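Local coordinates for scytovirin (Scytonema varium, PDB 2QSK), which binds sugars as a lectin and inhibits HIV-1 fusion and infection, with stronger antiviral activity against T-tropic than M-tropic strains, at residues A[3-7]-A[41-45]; A[73-78]-A[86-92]. All coordinates share one frame; numbering follows the deposited sequence. Where two conformers were deposited one is given.

Contact 1 of 2, residues A[3-7]-A[41-45]; sequences GPTYC and TSRKP
R43 lays the root of its side chain against the ring of P4, CB of R43 lying 3.6 Å from CB of P4, and then turns its far end to the carbonyl oxygen of the same residue. CG stands between the backbone N and the carbonyl carbon (chi1 60°), and a bend at chi3 swings the guanidinium back toward the 3-7 backbone. There NE of R43 donates to P4 O at 3.0 Å, a fairly straight bond (160°) that uses a lone pair in the carbonyl plane and lies within the plane of the guanidinium. NH2 adds a weak bond to the same oxygen at 3.3 Å, so one edge of the group grips P4 O twice. The accepting residue belongs to a type I beta turn, G3 to Y6, closed by Y6 N bonding to G3 O; the contact thus fastens a turn near the N-terminus to the loop after strand 38-39. NH2 of R43 also comes within 2.8 Å of Y6 O and 4.1 Å from SG of C7, which is disulfide-bonded to C55. On the other branch, NH1 forms salt bridges with D27 and D46, which probably help fix the rotation of its guanidinium.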
loop_
_atom_site.group_PDB
_atom_site.type_symbol
_atom_site.label_atom_id
_atom_site.label_comp_id
_atom_site.label_asym_id
_atom_site.label_seq_id
_atom_site.Cartn_x
_atom_site.Cartn_y
_atom_site.Cartn_z
ATOM N N GLY A 3 4.978 3.965 9.542
ATOM C CA GLY A 3 4.754 2.698 10.187
ATOM C C GLY A 3 4.052 1.750 9.243
ATOM O O GLY A 3 3.794 2.091 8.070
ATOM N N PRO A 4 3.746 0.538 9.711
ATOM C CA PRO A 4 3.281 -0.531 8.811
ATOM C C PRO A 4 1.932 -0.292 8.147
ATOM O O PRO A 4 1.626 -0.976 7.162
ATOM C CB PRO A 4 3.236 -1.753 9.725
ATOM C CG PRO A 4 3.091 -1.189 11.111
ATOM C CD PRO A 4 3.907 0.072 11.100
ATOM N N THR A 5 1.120 0.630 8.662
ATOM C CA THR A 5 -0.159 0.942 8.020
ATOM C C THR A 5 -0.031 1.982 6.913
ATOM O O THR A 5 -1.037 2.305 6.271
ATOM C CB THR A 5 -1.239 1.428 9.022
ATOM O OG1 THR A 5 -0.942 2.751 9.464
ATOM C CG2 THR A 5 -1.399 0.467 10.200
ATOM N N TYR A 6 1.174 2.510 6.677
ATOM C CA TYR A 6 1.421 3.388 5.535
ATOM C C TYR A 6 1.735 2.516 4.318
ATOM O O TYR A 6 2.623 1.664 4.381
ATOM C CB TYR A 6 2.599 4.313 5.816
ATOM C CG TYR A 6 2.852 5.268 4.665
ATOM C CD1 TYR A 6 1.947 6.287 4.376
ATOM C CD2 TYR A 6 3.974 5.127 3.849
ATOM C CE1 TYR A 6 2.145 7.141 3.316
ATOM C CE2 TYR A 6 4.193 6.005 2.808
ATOM C CZ TYR A 6 3.277 6.994 2.530
ATOM O OH TYR A 6 3.447 7.880 1.479
ATOM N N CYS A 7 1.005 2.720 3.211
ATOM C CA CYS A 7 1.186 1.900 2.013
ATOM C C CYS A 7 1.674 2.746 0.855
ATOM O O CYS A 7 1.054 3.753 0.510
ATOM C CB CYS A 7 -0.092 1.182 1.618
ATOM S SG CYS A 7 -0.564 -0.196 2.676
ATOM N N THR A 41 12.420 -2.355 7.089
ATOM C CA THR A 41 11.388 -3.358 6.843
ATOM C C THR A 41 10.038 -2.654 6.817
ATOM O O THR A 41 9.682 -1.936 7.743
ATOM C CB THR A 41 11.405 -4.456 7.924
ATOM O OG1 THR A 41 12.671 -5.112 7.869
ATOM C CG2 THR A 41 10.278 -5.461 7.708
ATOM N N SER A 42 9.269 -2.853 5.761
ATOM C CA SER A 42 7.988 -2.164 5.655
ATOM C C SER A 42 7.025 -2.585 6.765
ATOM O O SER A 42 6.394 -1.728 7.397
ATOM C CB SER A 42 7.354 -2.421 4.297
ATOM O OG SER A 42 7.202 -3.799 4.061
ATOM N N ARG A 43 6.907 -3.891 6.968
ATOM C CA ARG A 43 5.942 -4.463 7.920
ATOM C C ARG A 43 6.249 -5.946 8.017
ATOM O O ARG A 43 6.864 -6.514 7.123
ATOM C CB ARG A 43 4.479 -4.255 7.460
ATOM C CG ARG A 43 4.186 -4.891 6.119
ATOM C CD ARG A 43 2.807 -4.511 5.593
ATOM N NE ARG A 43 2.676 -3.083 5.345
ATOM C CZ ARG A 43 3.172 -2.451 4.279
ATOM N NH1 ARG A 43 3.798 -3.121 3.312
ATOM N NH2 ARG A 43 3.077 -1.124 4.193
ATOM N N LYS A 44 5.756 -6.568 9.087
ATOM C CA LYS A 44 5.890 -8.010 9.302
ATOM C C LYS A 44 4.558 -8.538 9.832
ATOM O O LYS A 44 4.107 -8.073 10.874
ATOM C CB LYS A 44 6.995 -8.314 10.325
ATOM C CG LYS A 44 8.184 -7.360 10.319
ATOM C CD LYS A 44 9.257 -7.782 11.323
ATOM C CE LYS A 44 10.473 -6.870 11.269
ATOM N NZ LYS A 44 10.116 -5.425 11.379
ATOM N N PRO A 45 3.903 -9.474 9.106
ATOM C CA PRO A 45 4.232 -10.033 7.796
ATOM C C PRO A 45 3.953 -9.022 6.677
ATOM O O PRO A 45 3.174 -8.071 6.856
ATOM C CB PRO A 45 3.284 -11.224 7.677
ATOM C CG PRO A 45 2.111 -10.809 8.435
ATOM C CD PRO A 45 2.645 -10.046 9.614
#

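Contact 2 of 2, residues A[73-78]-A[86-92]; sequences QCDGAR and CQGTAGH
C86 meets C74 through a disulfide (SG of C86 to SG of C74, 2.1 Å), which ties the start of strand 86-87 to the loop at 73-78. Its backbone, with that of Q87, also passes over one face of the R78 guanidinium, while Q87 O receives a CA-H...O contact from CA of R78 at 3.2 Å. G88 turns its carbonyl to the edge of that same group: NH1 of R78 donates to G88 O at 2.9 Å, nearly in the guanidinium plane. The arginine reaches this oxygen by a bend at chi3 (55°), and its NE forms a salt bridge with E58, so NE and NH1 are both held at the rim. Beyond T89, whose carbonyl oxygen lies 3.7 Å from CB of A77, the methyl CB of A90 packs on D75 O at 3.6 Å. A90 O accepts a hydrogen bond from A77 N at 2.9 Å, from a type II' beta turn spanning D75 to R78. G76 occupies that turn with positive phi, its CA making a CA-H...O contact with A90 O. H92 completes the run: NE2 donates to OD1 of D75 at 2.8 Å, almost straight (172°) and in the ring plane, but meeting the carboxylate from above its plane. The two planes stand 52° apart. P52 O takes the bond from ND1, fixing the ring at both nitrogens, and D75 OD1 also accepts a hydrogen bond from W56 N. In this helix-free, disulfide-rich fold, the 73-78 loop leads into strand 79-80, which pairs antiparallel with strand 86-87; the 86-92 segment leaves that two-stranded sheet and wraps round the turn preceding it.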
loop_
_atom_site.group_PDB
_atom_site.type_symbol
_atom_site.label_atom_id
_atom_site.label_comp_id
_atom_site.label_asym_id
_atom_site.label_seq_id
_atom_site.Cartn_x
_atom_site.Cartn_y
_atom_site.Cartn_z
ATOM N N GLN A 73 -9.020 -8.189 -3.118
ATOM C CA GLN A 73 -8.830 -7.224 -4.205
ATOM C C GLN A 73 -9.139 -5.783 -3.750
ATOM O O GLN A 73 -9.210 -4.876 -4.576
ATOM C CB GLN A 73 -9.723 -7.592 -5.399
ATOM C CG GLN A 73 -9.382 -8.922 -6.010
ATOM C CD GLN A 73 -10.443 -9.365 -6.973
ATOM O OE1 GLN A 73 -11.643 -9.272 -6.678
ATOM N NE2 GLN A 73 -10.024 -9.888 -8.117
ATOM N N CYS A 74 -9.278 -5.591 -2.438
ATOM C CA CYS A 74 -9.584 -4.272 -1.889
ATOM C C CYS A 74 -8.494 -3.861 -0.905
ATOM O O CYS A 74 -7.942 -4.700 -0.161
ATOM C CB CYS A 74 -10.952 -4.277 -1.217
ATOM S SG CYS A 74 -12.281 -4.719 -2.365
ATOM N N ASP A 75 -8.161 -2.589 -0.940
ATOM C CA ASP A 75 -7.058 -2.055 -0.143
ATOM C C ASP A 75 -7.388 -2.042 1.348
ATOM O O ASP A 75 -8.520 -1.725 1.753
ATOM C CB ASP A 75 -6.767 -0.637 -0.633
ATOM C CG ASP A 75 -5.457 -0.069 -0.151
ATOM O OD1 ASP A 75 -4.554 -0.822 0.271
ATOM O OD2 ASP A 75 -5.345 1.189 -0.217
ATOM N N GLY A 76 -6.384 -2.339 2.177
ATOM C CA GLY A 76 -6.522 -2.197 3.615
ATOM C C GLY A 76 -7.663 -3.015 4.180
ATOM O O GLY A 76 -7.806 -4.200 3.895
ATOM N N ALA A 77 -8.482 -2.336 4.990
ATOM C CA ALA A 77 -9.648 -2.929 5.626
ATOM C C ALA A 77 -10.869 -2.949 4.699
ATOM O O ALA A 77 -11.920 -3.483 5.103
ATOM C CB ALA A 77 -9.975 -2.200 6.925
ATOM N N ARG A 78 -10.777 -2.440 3.466
ATOM C CA ARG A 78 -11.955 -2.424 2.586
ATOM C C ARG A 78 -12.387 -3.836 2.249
ATOM O O ARG A 78 -11.595 -4.795 2.224
ATOM C CB ARG A 78 -11.644 -1.596 1.332
ATOM C CG ARG A 78 -11.584 -0.128 1.651
ATOM C CD ARG A 78 -10.912 0.731 0.611
ATOM N NE ARG A 78 -11.409 0.660 -0.762
ATOM C CZ ARG A 78 -12.315 1.483 -1.287
ATOM N NH1 ARG A 78 -13.092 2.254 -0.547
ATOM N NH2 ARG A 78 -12.466 1.498 -2.598
ATOM N N CYS A 86 -15.211 -2.290 -4.184
ATOM C CA CYS A 86 -14.510 -2.176 -2.908
ATOM C C CYS A 86 -15.145 -1.054 -2.086
ATOM O O CYS A 86 -15.533 0.003 -2.630
ATOM C CB CYS A 86 -13.043 -1.900 -3.157
ATOM S SG CYS A 86 -12.153 -3.250 -3.879
ATOM N N GLN A 87 -15.232 -1.247 -0.765
ATOM C CA GLN A 87 -15.993 -0.315 0.043
ATOM C C GLN A 87 -15.435 -0.208 1.468
ATOM O O GLN A 87 -14.839 -1.152 2.014
ATOM C CB GLN A 87 -17.470 -0.690 0.092
ATOM C CG GLN A 87 -17.742 -2.013 0.799
ATOM C CD GLN A 87 -19.212 -2.267 1.005
ATOM O OE1 GLN A 87 -20.068 -1.535 0.500
ATOM N NE2 GLN A 87 -19.525 -3.321 1.771
ATOM N N GLY A 88 -15.682 0.952 2.062
ATOM C CA GLY A 88 -15.219 1.298 3.405
ATOM C C GLY A 88 -13.916 2.070 3.358
ATOM O O GLY A 88 -13.472 2.519 2.300
ATOM N N THR A 89 -13.323 2.280 4.522
ATOM C CA THR A 89 -12.041 2.955 4.606
ATOM C C THR A 89 -10.934 1.921 4.610
ATOM O O THR A 89 -11.045 0.861 5.229
ATOM C CB THR A 89 -11.923 3.878 5.817
ATOM O OG1 THR A 89 -10.630 4.527 5.765
ATOM C CG2 THR A 89 -12.020 3.146 7.124
ATOM N N ALA A 90 -9.835 2.222 3.923
ATOM C CA ALA A 90 -8.689 1.302 3.925
ATOM C C ALA A 90 -8.006 1.298 5.298
ATOM O O ALA A 90 -7.418 0.285 5.698
ATOM C CB ALA A 90 -7.702 1.654 2.836
ATOM N N GLY A 91 -8.046 2.430 5.992
ATOM C CA GLY A 91 -7.444 2.512 7.320
ATOM C C GLY A 91 -5.950 2.792 7.322
ATOM O O GLY A 91 -5.311 2.632 8.357
ATOM N N HIS A 92 -5.378 3.212 6.194
ATOM C CA HIS A 92 -3.948 3.474 6.117
ATOM C C HIS A 92 -3.595 4.819 6.725
ATOM O O HIS A 92 -4.386 5.756 6.736
ATOM C CB HIS A 92 -3.465 3.458 4.676
ATOM C CG HIS A 92 -3.625 2.130 4.005
ATOM N ND1 HIS A 92 -3.378 0.935 4.651
ATOM C CD2 HIS A 92 -3.980 1.806 2.744
ATOM C CE1 HIS A 92 -3.582 -0.064 3.816
ATOM N NE2 HIS A 92 -3.943 0.437 2.652
#

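Contact 1 closes before contact 2 opens, so the two follow in series along the chain, with their centres 16 Å apart. Contact 1 lies on the side of the sheet 31-32/38-39; contact 2 lies beside the other two-stranded sheet, 79-80/86-87. They nevertheless meet: CB of H92 in 86-92 packs 3.1 Å from T5 O in 3-7, and CE1 of H92 lies 3.2 Å from SG of C7. Since C7 is bonded to C55, the segment 3-7 is linked covalently to the later part of the chain, and H92 packs beside this junction between the regions of the two small sheets.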